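Local coordinates for SusD homolog (Bacteroides thetaiotaomicron VPI-5482, PDB 3FDH), which probably binds glycans at the outer membrane as a SusD/RagB-family partner in nutrient uptake, at residues S46-Y51 against E63-E68; N249-F254 against A259-S264. One frame throughout, in Å; residues are numbered along the deposited sequence.

Contact 1: S46-Y51 against E63-E68; sequences SSYIEY and EVRENE
Ser47 reaches across to Glu63 with a hydroxyl that lies anti to its own backbone N (chi1 167°) and donates a hydrogen bond of 2.7 Å from OG to Glu63 OE1. The donor comes in from above the carboxylate plane, 54° out of it. The Glu63 chain bends at chi2 and turns its carboxylate toward Ser47, while OE2 takes a further bond from the backbone N of Gly308. A water joins this pair to Arg65: it lies 2.9 Å from Ser47 O and 2.8 Å from Glu63 OE2, acceptors that must share its protons with others, and it accepts from Arg65 NH1. With an alanine at Glu63, the Ser47 hydroxyl and the Gly308 amide would probably lose this acceptor, and the water would keep only Ser47 O and Arg65 NH1 of its partners here. Next along, Tyr48 meets Arg65 through one edge of its ring; CD1 lies 3.7 Å from Arg65 NH1, over the rim of one guanidinium face, with the two planes 79° apart. This is no stacked cation-pi pair, and the guanidinium is also held by a hydrogen bond to Ala62. Glu50 joins through a second water, which lies 2.7 Å from Tyr48 O and 2.8 Å from Glu50 OE2, and which Arg65 NH2 approaches with a weak bond. Glu50, at positive phi, is the C-prime residue of the Schellman motif ending helix 40-48, with Tyr51 N bonded to Ser46 O; Arg65 sits in a matching Schellman motif after helix 57-63. The ends of two helices thus come together around buried acids, and the arginine is likely to offset both the carboxylates and the carbonyl-rich end of helix 40-48, largely through water.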
loop_
_atom_site.group_PDB
_atom_site.type_symbol
_atom_site.label_atom_id
_atom_site.label_comp_id
_atom_site.label_asym_id
_atom_site.label_seq_id
_atom_site.Cartn_x
_atom_site.Cartn_y
_atom_site.Cartn_z
ATOM N N SER A 46 5.365 6.216 -3.099
ATOM C CA SER A 46 6.434 5.615 -3.901
ATOM C C SER A 46 7.674 6.476 -3.906
ATOM O O SER A 46 8.801 5.993 -3.795
ATOM C CB SER A 46 5.992 5.378 -5.350
ATOM O OG SER A 46 4.920 4.483 -5.456
ATOM N N SER A 47 7.438 7.779 -3.991
ATOM C CA SER A 47 8.518 8.748 -3.964
ATOM C C SER A 47 9.053 8.897 -2.528
ATOM O O SER A 47 10.232 8.838 -2.267
ATOM C CB SER A 47 8.038 10.134 -4.429
ATOM O OG SER A 47 8.987 11.125 -4.126
ATOM N N TYR A 48 8.158 9.052 -1.569
ATOM C CA TYR A 48 8.619 9.324 -0.211
ATOM C C TYR A 48 9.552 8.243 0.351
ATOM O O TYR A 48 10.543 8.572 1.014
ATOM C CB TYR A 48 7.471 9.626 0.735
ATOM C CG TYR A 48 6.585 10.771 0.355
ATOM C CD1 TYR A 48 7.058 11.830 -0.400
ATOM C CD2 TYR A 48 5.302 10.870 0.880
ATOM C CE1 TYR A 48 6.255 12.909 -0.669
ATOM C CE2 TYR A 48 4.495 11.938 0.599
ATOM C CZ TYR A 48 4.988 12.979 -0.158
ATOM O OH TYR A 48 4.202 14.103 -0.424
ATOM N N ILE A 49 9.254 6.971 0.090
ATOM C CA ILE A 49 10.070 5.840 0.588
ATOM C C ILE A 49 10.944 5.206 -0.482
ATOM O O ILE A 49 11.447 4.093 -0.375
ATOM C CB ILE A 49 9.295 4.825 1.466
ATOM C CG1 ILE A 49 7.981 4.387 0.848
ATOM C CG2 ILE A 49 9.003 5.526 2.811
ATOM C CD1 ILE A 49 8.099 3.637 -0.407
ATOM N N GLU A 50 11.069 5.980 -1.551
ATOM C CA GLU A 50 12.079 5.749 -2.577
ATOM C C GLU A 50 12.032 4.473 -3.378
ATOM O O GLU A 50 13.062 3.933 -3.803
ATOM C CB GLU A 50 13.475 6.013 -1.993
ATOM C CG GLU A 50 13.646 7.458 -1.463
ATOM C CD GLU A 50 15.032 7.791 -0.968
ATOM O OE1 GLU A 50 15.967 6.988 -1.111
ATOM O OE2 GLU A 50 15.178 8.884 -0.387
ATOM N N TYR A 51 10.810 4.033 -3.634
ATOM C CA TYR A 51 10.574 2.914 -4.590
ATOM C C TYR A 51 10.732 3.420 -6.037
ATOM O O TYR A 51 11.067 2.679 -6.999
ATOM C CB TYR A 51 9.156 2.427 -4.450
ATOM C CG TYR A 51 8.907 1.422 -3.357
ATOM C CD1 TYR A 51 9.953 0.625 -2.844
ATOM C CD2 TYR A 51 7.606 1.193 -2.886
ATOM C CE1 TYR A 51 9.703 -0.351 -1.874
ATOM C CE2 TYR A 51 7.350 0.236 -1.930
ATOM C CZ TYR A 51 8.370 -0.562 -1.446
ATOM O OH TYR A 51 8.073 -1.506 -0.480
ATOM N N GLU A 63 9.212 15.140 -4.969
ATOM C CA GLU A 63 10.524 14.545 -4.843
ATOM C C GLU A 63 11.575 15.475 -4.218
ATOM O O GLU A 63 12.397 15.062 -3.397
ATOM C CB GLU A 63 10.989 14.084 -6.237
ATOM C CG GLU A 63 12.312 13.255 -6.228
ATOM C CD GLU A 63 12.187 11.902 -5.524
ATOM O OE1 GLU A 63 11.150 11.201 -5.707
ATOM O OE2 GLU A 63 13.171 11.513 -4.848
ATOM N N VAL A 64 11.542 16.738 -4.619
ATOM C CA VAL A 64 12.540 17.714 -4.180
ATOM C C VAL A 64 12.032 18.455 -2.980
ATOM O O VAL A 64 12.635 19.354 -2.460
ATOM C CB VAL A 64 12.995 18.661 -5.306
ATOM C CG1 VAL A 64 13.715 17.850 -6.406
ATOM C CG2 VAL A 64 11.818 19.574 -5.838
ATOM N N ARG A 65 10.855 18.050 -2.571
ATOM C CA ARG A 65 10.173 18.610 -1.390
ATOM C C ARG A 65 9.959 20.085 -1.464
ATOM O O ARG A 65 10.222 20.800 -0.487
ATOM C CB ARG A 65 10.950 18.298 -0.120
ATOM C CG ARG A 65 11.244 16.855 0.107
ATOM C CD ARG A 65 10.024 15.981 0.287
ATOM N NE ARG A 65 10.523 14.717 0.776
ATOM C CZ ARG A 65 10.684 13.614 0.062
ATOM N NH1 ARG A 65 10.242 13.516 -1.188
ATOM N NH2 ARG A 65 11.229 12.573 0.643
ATOM N N GLU A 66 9.501 20.565 -2.613
ATOM C CA GLU A 66 9.188 21.986 -2.757
ATOM C C GLU A 66 7.676 22.225 -2.791
ATOM O O GLU A 66 7.025 22.064 -3.817
ATOM C CB GLU A 66 9.943 22.576 -3.963
ATOM C CG GLU A 66 11.478 22.305 -3.828
ATOM C CD GLU A 66 12.365 22.693 -5.039
ATOM O OE1 GLU A 66 11.855 23.192 -6.069
ATOM O OE2 GLU A 66 13.610 22.478 -4.933
ATOM N N ASN A 67 7.135 22.615 -1.637
ATOM C CA ASN A 67 5.704 22.942 -1.472
ATOM C C ASN A 67 4.727 21.791 -1.550
ATOM O O ASN A 67 3.812 21.652 -0.733
ATOM C CB ASN A 67 5.310 23.904 -2.571
ATOM C CG ASN A 67 6.029 25.234 -2.451
ATOM O OD1 ASN A 67 6.281 25.699 -1.353
ATOM N ND2 ASN A 67 6.386 25.833 -3.584
ATOM N N GLU A 68 4.922 20.986 -2.575
ATOM C CA GLU A 68 3.994 19.910 -2.900
ATOM C C GLU A 68 3.610 18.981 -1.728
ATOM O O GLU A 68 2.444 18.640 -1.552
ATOM C CB GLU A 68 4.548 19.066 -4.061
ATOM C CG GLU A 68 3.605 18.023 -4.655
ATOM C CD GLU A 68 2.487 18.605 -5.479
ATOM O OE1 GLU A 68 2.488 19.817 -5.766
ATOM O OE2 GLU A 68 1.597 17.815 -5.890
HETATM O O HOH W 1 11.864 11.186 -2.349
HETATM O O HOH W 2 12.815 9.911 0.751
#

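Contact 2: N249-F254 against A259-S264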
loop_
_atom_site.group_PDB
_atom_site.type_symbol
_atom_site.label_atom_id
_atom_site.label_comp_id
_atom_site.label_asym_id
_atom_site.label_seq_id
_atom_site.Cartn_x
_atom_site.Cartn_y
_atom_site.Cartn_z
ATOM N N ASN A 249 -4.599 -0.659 -14.692
ATOM C CA ASN A 249 -3.964 -0.634 -13.368
ATOM C C ASN A 249 -3.600 0.821 -13.072
ATOM O O ASN A 249 -3.107 1.529 -13.954
ATOM C CB ASN A 249 -2.737 -1.575 -13.378
ATOM C CG ASN A 249 -1.814 -1.369 -12.202
ATOM O OD1 ASN A 249 -1.222 -0.315 -12.053
ATOM N ND2 ASN A 249 -1.642 -2.421 -11.384
ATOM N N PRO A 250 -3.803 1.270 -11.822
ATOM C CA PRO A 250 -3.647 2.683 -11.480
ATOM C C PRO A 250 -2.234 3.245 -11.413
ATOM O O PRO A 250 -2.035 4.444 -11.644
ATOM C CB PRO A 250 -4.355 2.782 -10.137
ATOM C CG PRO A 250 -4.193 1.421 -9.531
ATOM C CD PRO A 250 -4.386 0.501 -10.709
ATOM N N PHE A 251 -1.296 2.377 -11.067
ATOM C CA PHE A 251 0.130 2.677 -11.036
ATOM C C PHE A 251 0.573 2.851 -12.512
ATOM O O PHE A 251 1.194 3.849 -12.907
ATOM C CB PHE A 251 0.895 1.548 -10.327
ATOM C CG PHE A 251 2.372 1.809 -10.190
ATOM C CD1 PHE A 251 2.854 2.595 -9.170
ATOM C CD2 PHE A 251 3.273 1.282 -11.087
ATOM C CE1 PHE A 251 4.203 2.863 -9.040
ATOM C CE2 PHE A 251 4.606 1.558 -10.975
ATOM C CZ PHE A 251 5.090 2.335 -9.942
ATOM N N TYR A 252 0.230 1.857 -13.318
ATOM C CA TYR A 252 0.446 1.938 -14.755
ATOM C C TYR A 252 -0.199 3.216 -15.305
ATOM O O TYR A 252 0.371 3.938 -16.149
ATOM C CB TYR A 252 -0.136 0.691 -15.458
ATOM C CG TYR A 252 -0.267 0.853 -16.952
ATOM C CD1 TYR A 252 -1.375 1.482 -17.513
ATOM C CD2 TYR A 252 0.701 0.357 -17.805
ATOM C CE1 TYR A 252 -1.479 1.634 -18.881
ATOM C CE2 TYR A 252 0.603 0.501 -19.156
ATOM C CZ TYR A 252 -0.480 1.143 -19.694
ATOM O OH TYR A 252 -0.582 1.257 -21.050
ATOM N N GLY A 253 -1.377 3.509 -14.764
ATOM C CA GLY A 253 -2.184 4.637 -15.203
ATOM C C GLY A 253 -1.505 5.957 -15.006
ATOM O O GLY A 253 -1.512 6.831 -15.889
ATOM N N PHE A 254 -0.922 6.114 -13.833
ATOM C CA PHE A 254 -0.174 7.328 -13.516
ATOM C C PHE A 254 0.960 7.546 -14.493
ATOM O O PHE A 254 1.126 8.634 -15.031
ATOM C CB PHE A 254 0.405 7.326 -12.101
ATOM C CG PHE A 254 1.385 8.454 -11.879
ATOM C CD1 PHE A 254 0.936 9.739 -11.643
ATOM C CD2 PHE A 254 2.760 8.233 -11.979
ATOM C CE1 PHE A 254 1.839 10.774 -11.483
ATOM C CE2 PHE A 254 3.656 9.272 -11.831
ATOM C CZ PHE A 254 3.200 10.529 -11.579
ATOM N N ALA A 259 3.989 10.081 -17.099
ATOM C CA ALA A 259 5.371 9.669 -17.334
ATOM C C ALA A 259 6.251 10.263 -16.235
ATOM O O ALA A 259 7.365 10.699 -16.469
ATOM C CB ALA A 259 5.845 10.132 -18.727
ATOM N N GLY A 260 5.759 10.209 -15.007
ATOM C CA GLY A 260 6.374 10.944 -13.905
ATOM C C GLY A 260 7.294 10.288 -12.925
ATOM O O GLY A 260 7.709 10.909 -11.952
ATOM N N PHE A 261 7.606 9.041 -13.196
ATOM C CA PHE A 261 8.539 8.238 -12.388
ATOM C C PHE A 261 9.812 7.881 -13.148
ATOM O O PHE A 261 9.817 7.665 -14.347
ATOM C CB PHE A 261 7.952 6.883 -12.000
ATOM C CG PHE A 261 6.846 6.918 -10.975
ATOM C CD1 PHE A 261 6.936 7.669 -9.833
ATOM C CD2 PHE A 261 5.756 6.091 -11.139
ATOM C CE1 PHE A 261 5.928 7.625 -8.900
ATOM C CE2 PHE A 261 4.763 6.030 -10.205
ATOM C CZ PHE A 261 4.848 6.789 -9.091
ATOM N N GLY A 262 10.880 7.835 -12.374
ATOM C CA GLY A 262 12.209 7.421 -12.781
ATOM C C GLY A 262 12.726 6.353 -11.814
ATOM O O GLY A 262 12.333 6.275 -10.662
ATOM N N ALA A 263 13.559 5.471 -12.337
ATOM C CA ALA A 263 14.120 4.368 -11.552
ATOM C C ALA A 263 14.877 4.926 -10.337
ATOM O O ALA A 263 15.699 5.830 -10.464
ATOM C CB ALA A 263 15.067 3.554 -12.431
ATOM N N SER A 264 14.603 4.346 -9.172
ATOM C CA SER A 264 15.229 4.740 -7.914
ATOM C C SER A 264 16.637 4.226 -7.721
ATOM O O SER A 264 16.870 3.009 -7.706
ATOM C CB SER A 264 14.381 4.250 -6.735
ATOM O OG SER A 264 15.012 4.541 -5.497
#
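Phe254 aims the edge of its ring at the middle of the Phe261 ring: CE2 of Phe254 stands 3.7 Å above that plane, over its centre. The planes are 53° apart, so this edge-to-face pair is tilted well away from a square T. Phe251 meets the same Phe261 differently. Their planes are nearly parallel, at 23°, but slid so far apart that the rings barely overlap, and the touch is made at the rims, with Phe251 CE1 3.4 Å from Phe261 CE2. Both helix rings leave the backbone with CG opposite N (chi1 -177° for Phe251), which sends them out together to meet Phe261. Beside them Gly260 CA lies 3.8 Å from Phe254 CE2; a side-chain carbon on this glycine would run into Phe254 CZ. The start of the helix is fixed by Asn249, an N-cap whose OD1 accepts a nearly straight bond of 2.9 Å from Tyr252 N and a weak one from Phe251 N, while its ND2 donates to the backbone of Ala328 and Ala427. The aromatic cluster packs helix 250-258 against the strand that follows it, 261-263. Thr43 of helix 40-48 and Leu59 of helix 57-63 pack against Phe254 and Phe261, and Gly262 pairs with Val53 of strand 52-54 in a two-stranded antiparallel sheet.

From the N terminus, contact 1 comes first: it brings the end of helix 40-48 against the loop after helix 57-63, and the strand 52-54 lies in the eleven residues it encloses. Contact 2 opens almost two hundred residues later and closes a much shorter loop, over the last turn of helix 250-258, which lies between its segments. The two are in series, neither nested nor crossed, yet their centres lie about 14 Å apart. The strand inside the loop of contact 1 pairs with the one that belongs to contact 2, and a probable hydrogen bond of 2.7 Å between Glu50 O and Ser264 OG joins them directly. Ser46 adds packing against Phe251 and Phe261.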